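Local coordinates for protein RTX toxin RtxA (Vibrio vulnificus MO6-24/O, PDB 6IMP) that is an alpha/beta-hydrolase effector domain of a multifunctional secreted toxin and probably acts as a hydrolase inside host cells, at residues K11-D19 against T156-D164; R78-G86 against Q124-L135. All blocks are in the same frame, centred on the assembly; numbering follows the deposited sequence.

Contact 1. Residues K11-D19 against T156-D164; sequences KENVAIEND and TMFNYLVND
Asn-13 and Val-14 meet the amide of Asn-163, the first step of an extended N-terminal segment across one side of a helix. Asn-13 is the centre of an inverse gamma turn, and the carboxamide nitrogen ND2 of Asn-163 lies 3.3 Å from its carbonyl carbon C. The same ND2 is equally near Val-14 N, but both are donors, so the amide packs against the bend without bonding to that nitrogen. Ala-15 follows with its backbone over the Asn-163 side chain, its N 3.9 Å from Asn-163 CB.

Ile-16 contributes the apolar part. Its CG2 branch sits 3.7 Å from Tyr-160 CB, at the edge of the tyrosine ring and near its plane, while CD1 runs on to Thr-156 CG2 at 4.0 Å, one helical turn earlier. The helix, 147-164, is one of those that flank the central sheet of the alpha/beta-hydrolase fold; behind the contact Tyr-160 and Thr-156 also touch Leu-72 of strand 67-73, and the backbone of Ile-16 bonds to Lys-73.

One turn beyond Tyr-160 along the helix, the carboxylate of Asp-164 faces two successive backbone N-H groups. Ile-16 N donates to Asp-164 OD1 over 2.8 Å, a bent bond whose acceptor is less surely placed, and Glu-17 N makes a weak one to Asp-164 OD2. With CG anti to the backbone N (chi1 -166°), the Glu-17 side chain extends past the phenol, bringing its CD within 4.0 Å of Tyr-160 CE1; carboxylate and ring planes are turned 46° apart. The phenol oxygen itself is hydrogen-bonded to Lys-165.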
# COMPACT_ATOMS: atom_id res chain seq x y z
N LYS A 11 -13.50 -12.90 -16.07
CA LYS A 11 -14.25 -14.00 -15.48
C LYS A 11 -13.32 -14.99 -14.82
O LYS A 11 -13.73 -16.06 -14.41
CB LYS A 11 -15.05 -14.72 -16.55
CG LYS A 11 -15.89 -15.87 -16.02
CD LYS A 11 -15.26 -17.22 -16.32
CE LYS A 11 -16.28 -18.34 -16.26
NZ LYS A 11 -15.74 -19.62 -16.80
N GLU A 12 -12.05 -14.63 -14.71
CA GLU A 12 -11.08 -15.51 -14.11
C GLU A 12 -10.87 -15.32 -12.62
O GLU A 12 -9.74 -15.33 -12.17
CB GLU A 12 -9.74 -15.34 -14.82
CG GLU A 12 -9.72 -15.85 -16.24
CD GLU A 12 -9.90 -14.75 -17.26
OE1 GLU A 12 -10.30 -13.65 -16.86
OE2 GLU A 12 -9.64 -14.99 -18.46
N ASN A 13 -11.92 -15.18 -11.82
CA ASN A 13 -11.62 -15.02 -10.39
C ASN A 13 -11.41 -16.40 -9.73
O ASN A 13 -12.34 -17.03 -9.21
CB ASN A 13 -12.74 -14.21 -9.71
CG ASN A 13 -13.05 -12.89 -10.43
OD1 ASN A 13 -12.31 -12.48 -11.33
ND2 ASN A 13 -14.17 -12.25 -10.06
N VAL A 14 -10.15 -16.85 -9.76
CA VAL A 14 -9.78 -18.24 -9.41
C VAL A 14 -8.52 -18.27 -8.52
O VAL A 14 -7.57 -17.52 -8.73
CB VAL A 14 -9.55 -19.10 -10.70
CG1 VAL A 14 -8.66 -18.39 -11.71
CG2 VAL A 14 -8.99 -20.48 -10.36
N ALA A 15 -8.53 -19.16 -7.53
CA ALA A 15 -7.43 -19.34 -6.56
C ALA A 15 -5.94 -19.39 -7.02
O ALA A 15 -5.51 -20.28 -7.81
CB ALA A 15 -7.58 -20.70 -5.89
N ILE A 16 -5.12 -18.51 -6.37
CA ILE A 16 -3.93 -17.84 -6.93
C ILE A 16 -2.57 -17.96 -6.18
O ILE A 16 -1.59 -17.29 -6.55
CB ILE A 16 -4.26 -16.34 -7.16
CG1 ILE A 16 -3.53 -15.79 -8.38
CG2 ILE A 16 -4.01 -15.51 -5.91
CD1 ILE A 16 -4.20 -14.57 -8.97
N GLU A 17 -2.47 -18.84 -5.17
CA GLU A 17 -1.17 -19.15 -4.53
C GLU A 17 -0.33 -20.04 -5.46
O GLU A 17 -0.85 -20.62 -6.41
CB GLU A 17 -1.35 -19.80 -3.14
CG GLU A 17 -0.08 -19.84 -2.27
CD GLU A 17 -0.35 -19.93 -0.77
OE1 GLU A 17 -0.97 -20.92 -0.33
OE2 GLU A 17 0.09 -19.02 -0.02
N ASN A 18 0.97 -20.13 -5.17
CA ASN A 18 1.96 -20.66 -6.11
C ASN A 18 3.17 -21.17 -5.29
O ASN A 18 3.17 -21.03 -4.07
CB ASN A 18 2.37 -19.51 -7.06
CG ASN A 18 3.01 -19.98 -8.35
OD1 ASN A 18 2.66 -21.02 -8.89
ND2 ASN A 18 3.92 -19.17 -8.88
N ASP A 19 4.19 -21.67 -5.96
CA ASP A 19 5.34 -22.26 -5.29
C ASP A 19 6.61 -21.44 -5.48
O ASP A 19 7.01 -21.17 -6.59
CB ASP A 19 5.57 -23.65 -5.87
CG ASP A 19 5.19 -24.74 -4.92
OD1 ASP A 19 4.32 -24.49 -4.05
OD2 ASP A 19 5.75 -25.86 -5.02
N THR A 156 -4.28 -9.08 -7.49
CA THR A 156 -3.78 -10.41 -7.17
C THR A 156 -3.94 -10.62 -5.69
O THR A 156 -4.59 -11.57 -5.25
CB THR A 156 -2.30 -10.54 -7.53
OG1 THR A 156 -2.13 -10.33 -8.93
CG2 THR A 156 -1.77 -11.93 -7.15
N MET A 157 -3.39 -9.68 -4.92
CA MET A 157 -3.38 -9.77 -3.48
C MET A 157 -4.80 -9.84 -2.97
O MET A 157 -5.10 -10.65 -2.10
CB MET A 157 -2.69 -8.57 -2.88
CG MET A 157 -1.19 -8.61 -3.01
SD MET A 157 -0.56 -7.02 -2.47
CE MET A 157 0.83 -6.80 -3.58
N PHE A 158 -5.67 -8.99 -3.49
CA PHE A 158 -7.08 -9.09 -3.14
C PHE A 158 -7.60 -10.49 -3.40
O PHE A 158 -8.03 -11.17 -2.48
CB PHE A 158 -7.93 -8.10 -3.93
CG PHE A 158 -9.32 -7.96 -3.39
CD1 PHE A 158 -9.52 -7.59 -2.07
CD2 PHE A 158 -10.42 -8.20 -4.19
CE1 PHE A 158 -10.80 -7.45 -1.55
CE2 PHE A 158 -11.70 -8.05 -3.69
CZ PHE A 158 -11.89 -7.69 -2.36
N ASN A 159 -7.49 -10.93 -4.64
CA ASN A 159 -8.06 -12.21 -5.06
C ASN A 159 -7.55 -13.34 -4.18
O ASN A 159 -8.32 -14.22 -3.82
CB ASN A 159 -7.76 -12.49 -6.53
CG ASN A 159 -8.59 -11.63 -7.47
OD1 ASN A 159 -9.78 -11.39 -7.24
ND2 ASN A 159 -7.96 -11.15 -8.53
N TYR A 160 -6.29 -13.28 -3.77
CA TYR A 160 -5.73 -14.29 -2.85
C TYR A 160 -6.51 -14.40 -1.53
O TYR A 160 -6.68 -15.49 -0.98
CB TYR A 160 -4.26 -14.02 -2.55
CG TYR A 160 -3.71 -14.88 -1.44
CD1 TYR A 160 -3.59 -16.25 -1.60
CD2 TYR A 160 -3.34 -14.32 -0.22
CE1 TYR A 160 -3.11 -17.06 -0.57
CE2 TYR A 160 -2.84 -15.12 0.81
CZ TYR A 160 -2.73 -16.49 0.63
OH TYR A 160 -2.23 -17.29 1.64
N LEU A 161 -6.97 -13.26 -1.02
CA LEU A 161 -7.77 -13.24 0.20
C LEU A 161 -9.12 -13.87 -0.06
O LEU A 161 -9.47 -14.88 0.56
CB LEU A 161 -7.95 -11.81 0.71
CG LEU A 161 -6.68 -11.08 1.13
CD1 LEU A 161 -7.04 -9.69 1.62
CD2 LEU A 161 -5.90 -11.85 2.19
N VAL A 162 -9.83 -13.31 -1.04
CA VAL A 162 -11.18 -13.76 -1.41
C VAL A 162 -11.21 -15.26 -1.76
O VAL A 162 -12.14 -15.98 -1.38
CB VAL A 162 -11.74 -12.96 -2.62
CG1 VAL A 162 -13.14 -13.45 -3.00
CG2 VAL A 162 -11.79 -11.47 -2.32
N ASN A 163 -10.16 -15.72 -2.47
CA ASN A 163 -10.23 -16.95 -3.28
C ASN A 163 -9.44 -18.14 -2.75
O ASN A 163 -9.89 -19.28 -2.90
CB ASN A 163 -9.71 -16.71 -4.70
CG ASN A 163 -10.54 -15.71 -5.47
OD1 ASN A 163 -11.46 -15.10 -4.94
ND2 ASN A 163 -10.21 -15.53 -6.75
N ASP A 164 -8.23 -17.90 -2.26
CA ASP A 164 -7.49 -18.98 -1.60
C ASP A 164 -7.96 -19.17 -0.16
O ASP A 164 -7.75 -20.24 0.41
CB ASP A 164 -5.97 -18.74 -1.65
CG ASP A 164 -5.38 -19.04 -3.01
OD1 ASP A 164 -6.12 -19.46 -3.90
OD2 ASP A 164 -4.16 -18.86 -3.21

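Contact 2. Residues R78-G86 against Q124-L135; sequences RLTGYYHQG and QKQGIDMLAVNL
Strands 78-84 and 129-133 are antiparallel neighbours near one edge of the alpha/beta-hydrolase sheet, running at 176° to each other. Two hydrogen-bonded pairs, Tyr-82 with Ala-132 and His-84 with Met-130, carry the register, each closed by reciprocal backbone bonds; the shortest joins Met-130 N to His-84 O at 2.7 Å. On one face Leu-131 CD1 meets the Tyr-83 ring at its edge, 4.1 Å from CD1 of Tyr-83. A chi1 of -171° turns that ring away from its own N and diagonally to Asp-129: Tyr-83 OH makes a weak bond to OD2, whose stronger partner is Lys-100. On the other face the His-84 imidazole packs by NE2 on Ala-132 CB at 3.9 Å, and its ND1 bonds to Ser-67.

Side-chain amides add bonds at both ends. Gln-124, whose carbonyl takes part in the Schellman motif ending its helix, with Gly-127 as C-prime residue, sends NE2 to Gln-85 O at 2.9 Å in a nearly straight bond (173°). Just past strand 129-133, Asn-134 OD1 accepts from Ala-112 N and ND2 bonds to Glu-113; its N and ND2 also reach Thr-80 O from opposite faces of the carbonyl plane, ND2 at 3.2 Å.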
# COMPACT_ATOMS: atom_id res chain seq x y z
N ARG A 78 6.15 -13.53 -9.70
CA ARG A 78 5.67 -13.90 -8.37
C ARG A 78 5.76 -12.77 -7.34
O ARG A 78 6.58 -11.85 -7.45
CB ARG A 78 6.30 -15.20 -7.88
CG ARG A 78 7.78 -15.17 -7.57
CD ARG A 78 8.35 -16.58 -7.56
NE ARG A 78 9.76 -16.59 -7.22
CZ ARG A 78 10.75 -16.23 -8.04
NH1 ARG A 78 12.01 -16.29 -7.63
NH2 ARG A 78 10.49 -15.85 -9.28
N LEU A 79 4.82 -12.81 -6.40
CA LEU A 79 4.61 -11.74 -5.42
C LEU A 79 4.75 -12.32 -4.02
O LEU A 79 3.90 -13.11 -3.57
CB LEU A 79 3.22 -11.13 -5.57
CG LEU A 79 2.88 -10.44 -6.89
CD1 LEU A 79 1.39 -10.13 -6.97
CD2 LEU A 79 3.70 -9.17 -7.06
N THR A 80 5.79 -11.91 -3.31
CA THR A 80 6.21 -12.62 -2.11
C THR A 80 5.99 -11.80 -0.85
O THR A 80 6.25 -10.60 -0.82
CB THR A 80 7.68 -12.97 -2.21
OG1 THR A 80 8.44 -11.77 -2.34
CG2 THR A 80 7.93 -13.86 -3.40
N GLY A 81 5.48 -12.47 0.18
CA GLY A 81 5.57 -11.96 1.54
C GLY A 81 4.95 -12.91 2.55
O GLY A 81 5.03 -14.13 2.41
N TYR A 82 4.31 -12.34 3.57
CA TYR A 82 3.70 -13.14 4.62
C TYR A 82 2.21 -12.84 4.79
O TYR A 82 1.71 -11.78 4.39
CB TYR A 82 4.42 -12.95 5.96
CG TYR A 82 5.90 -13.22 5.91
CD1 TYR A 82 6.76 -12.34 5.27
CD2 TYR A 82 6.46 -14.33 6.53
CE1 TYR A 82 8.13 -12.57 5.23
CE2 TYR A 82 7.82 -14.57 6.51
CZ TYR A 82 8.66 -13.69 5.86
OH TYR A 82 10.03 -13.92 5.83
N TYR A 83 1.52 -13.84 5.32
CA TYR A 83 0.22 -13.66 5.92
C TYR A 83 0.40 -13.78 7.42
O TYR A 83 0.75 -14.85 7.91
CB TYR A 83 -0.72 -14.75 5.43
CG TYR A 83 -2.15 -14.52 5.83
CD1 TYR A 83 -2.99 -13.77 5.04
CD2 TYR A 83 -2.66 -15.07 7.00
CE1 TYR A 83 -4.32 -13.56 5.39
CE2 TYR A 83 -3.98 -14.87 7.36
CZ TYR A 83 -4.81 -14.11 6.55
OH TYR A 83 -6.12 -13.90 6.91
N HIS A 84 0.23 -12.68 8.15
CA HIS A 84 0.28 -12.71 9.62
C HIS A 84 -1.13 -12.78 10.21
O HIS A 84 -2.02 -12.04 9.78
CB HIS A 84 0.96 -11.46 10.17
CG HIS A 84 2.14 -10.99 9.38
ND1 HIS A 84 3.41 -11.49 9.56
CD2 HIS A 84 2.27 -9.95 8.51
CE1 HIS A 84 4.26 -10.83 8.80
NE2 HIS A 84 3.60 -9.88 8.16
N GLN A 85 -1.31 -13.61 11.25
CA GLN A 85 -2.65 -13.81 11.85
C GLN A 85 -2.75 -13.54 13.35
O GLN A 85 -1.75 -13.50 14.06
CB GLN A 85 -3.21 -15.21 11.54
CG GLN A 85 -2.36 -16.38 12.01
CD GLN A 85 -2.25 -17.47 10.96
OE1 GLN A 85 -3.26 -17.98 10.47
NE2 GLN A 85 -1.02 -17.80 10.58
N GLY A 86 -3.99 -13.35 13.81
CA GLY A 86 -4.28 -13.06 15.21
C GLY A 86 -4.19 -14.28 16.11
O GLY A 86 -3.75 -14.18 17.25
N GLN A 124 -2.65 -7.57 14.87
CA GLN A 124 -2.66 -8.96 15.34
C GLN A 124 -3.11 -9.07 16.81
O GLN A 124 -3.98 -9.89 17.14
CB GLN A 124 -1.27 -9.60 15.14
CG GLN A 124 -0.91 -9.86 13.67
CD GLN A 124 0.48 -10.48 13.49
OE1 GLN A 124 1.47 -9.76 13.32
NE2 GLN A 124 0.56 -11.81 13.49
N LYS A 125 -2.56 -8.20 17.67
CA LYS A 125 -2.99 -8.03 19.09
C LYS A 125 -4.48 -7.96 19.37
O LYS A 125 -4.93 -8.24 20.48
CB LYS A 125 -2.49 -6.70 19.62
CG LYS A 125 -1.11 -6.76 20.24
CD LYS A 125 -0.51 -5.36 20.43
CE LYS A 125 -0.91 -4.74 21.76
NZ LYS A 125 -0.31 -3.38 21.89
N GLN A 126 -5.23 -7.49 18.39
CA GLN A 126 -6.68 -7.43 18.49
C GLN A 126 -7.30 -8.55 17.67
O GLN A 126 -8.43 -8.43 17.19
CB GLN A 126 -7.17 -6.06 18.01
CG GLN A 126 -6.28 -4.88 18.40
CD GLN A 126 -6.84 -3.55 17.97
OE1 GLN A 126 -8.05 -3.41 17.75
NE2 GLN A 126 -5.97 -2.56 17.83
N GLY A 127 -6.55 -9.65 17.51
CA GLY A 127 -6.98 -10.78 16.71
C GLY A 127 -7.53 -10.41 15.33
O GLY A 127 -8.65 -10.80 14.98
N ILE A 128 -6.74 -9.65 14.57
CA ILE A 128 -7.02 -9.36 13.15
C ILE A 128 -5.83 -9.83 12.30
O ILE A 128 -4.67 -9.57 12.64
CB ILE A 128 -7.28 -7.84 12.93
CG1 ILE A 128 -8.54 -7.40 13.68
CG2 ILE A 128 -7.44 -7.53 11.45
CD1 ILE A 128 -8.70 -5.90 13.79
N ASP A 129 -6.13 -10.53 11.19
CA ASP A 129 -5.08 -11.01 10.28
C ASP A 129 -4.65 -9.88 9.36
O ASP A 129 -5.47 -9.07 8.95
CB ASP A 129 -5.55 -12.19 9.41
CG ASP A 129 -6.19 -13.30 10.21
OD1 ASP A 129 -5.55 -13.79 11.15
OD2 ASP A 129 -7.33 -13.70 9.88
N MET A 130 -3.37 -9.86 9.01
CA MET A 130 -2.86 -8.87 8.08
C MET A 130 -2.12 -9.54 6.93
O MET A 130 -1.14 -10.27 7.17
CB MET A 130 -1.94 -7.91 8.79
CG MET A 130 -1.70 -6.63 8.02
SD MET A 130 -0.19 -5.83 8.54
CE MET A 130 -0.69 -4.13 8.35
N LEU A 131 -2.59 -9.30 5.70
CA LEU A 131 -1.87 -9.71 4.48
C LEU A 131 -0.83 -8.67 4.08
O LEU A 131 -1.17 -7.51 3.87
CB LEU A 131 -2.82 -9.95 3.29
CG LEU A 131 -2.10 -10.23 1.95
CD1 LEU A 131 -1.31 -11.52 2.03
CD2 LEU A 131 -3.05 -10.27 0.75
N ALA A 132 0.41 -9.11 3.93
CA ALA A 132 1.53 -8.21 3.70
C ALA A 132 2.46 -8.71 2.60
O ALA A 132 3.45 -9.42 2.87
CB ALA A 132 2.31 -7.99 4.98
N VAL A 133 2.16 -8.29 1.37
CA VAL A 133 2.81 -8.80 0.16
C VAL A 133 3.47 -7.66 -0.62
O VAL A 133 2.87 -6.60 -0.83
CB VAL A 133 1.79 -9.51 -0.74
CG1 VAL A 133 2.41 -9.95 -2.05
CG2 VAL A 133 1.21 -10.70 0.01
N ASN A 134 4.71 -7.90 -1.04
CA ASN A 134 5.43 -6.97 -1.91
C ASN A 134 4.78 -6.86 -3.29
O ASN A 134 4.52 -7.85 -3.96
CB ASN A 134 6.87 -7.44 -2.12
CG ASN A 134 7.76 -7.14 -0.94
OD1 ASN A 134 7.97 -5.99 -0.58
ND2 ASN A 134 8.32 -8.18 -0.35
N LEU A 135 4.62 -5.63 -3.74
CA LEU A 135 4.34 -5.33 -5.14
C LEU A 135 5.54 -5.73 -5.98
O LEU A 135 6.65 -5.87 -5.46
CB LEU A 135 4.09 -3.84 -5.30
CG LEU A 135 3.00 -3.31 -4.38
CD1 LEU A 135 3.13 -1.81 -4.19
CD2 LEU A 135 1.64 -3.68 -4.96

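Overall arrangement
The two contacts have centres about 15 Å apart and share one layered unit of the alpha/beta-hydrolase fold. Contact 2 lies within the sheet, joining strand 78-84, in the antiparallel edge, to strand 129-133, where the parallel part of the sheet begins; contact 1 joins the N-terminal segment to helix 147-164. That helix is the next one after strand 129-133 in the chain and packs on it directly: Met-157 CE approaches Val-133 O at 3.4 Å, and Leu-161 CD2 meets Leu-131 CD2 at 3.6 Å. Both segments of contact 2 fall in sequence between the two segments of contact 1. The N-terminal segment runs over helix 147-164 and on to edge strand 67-73, so it spans helix and sheet edge.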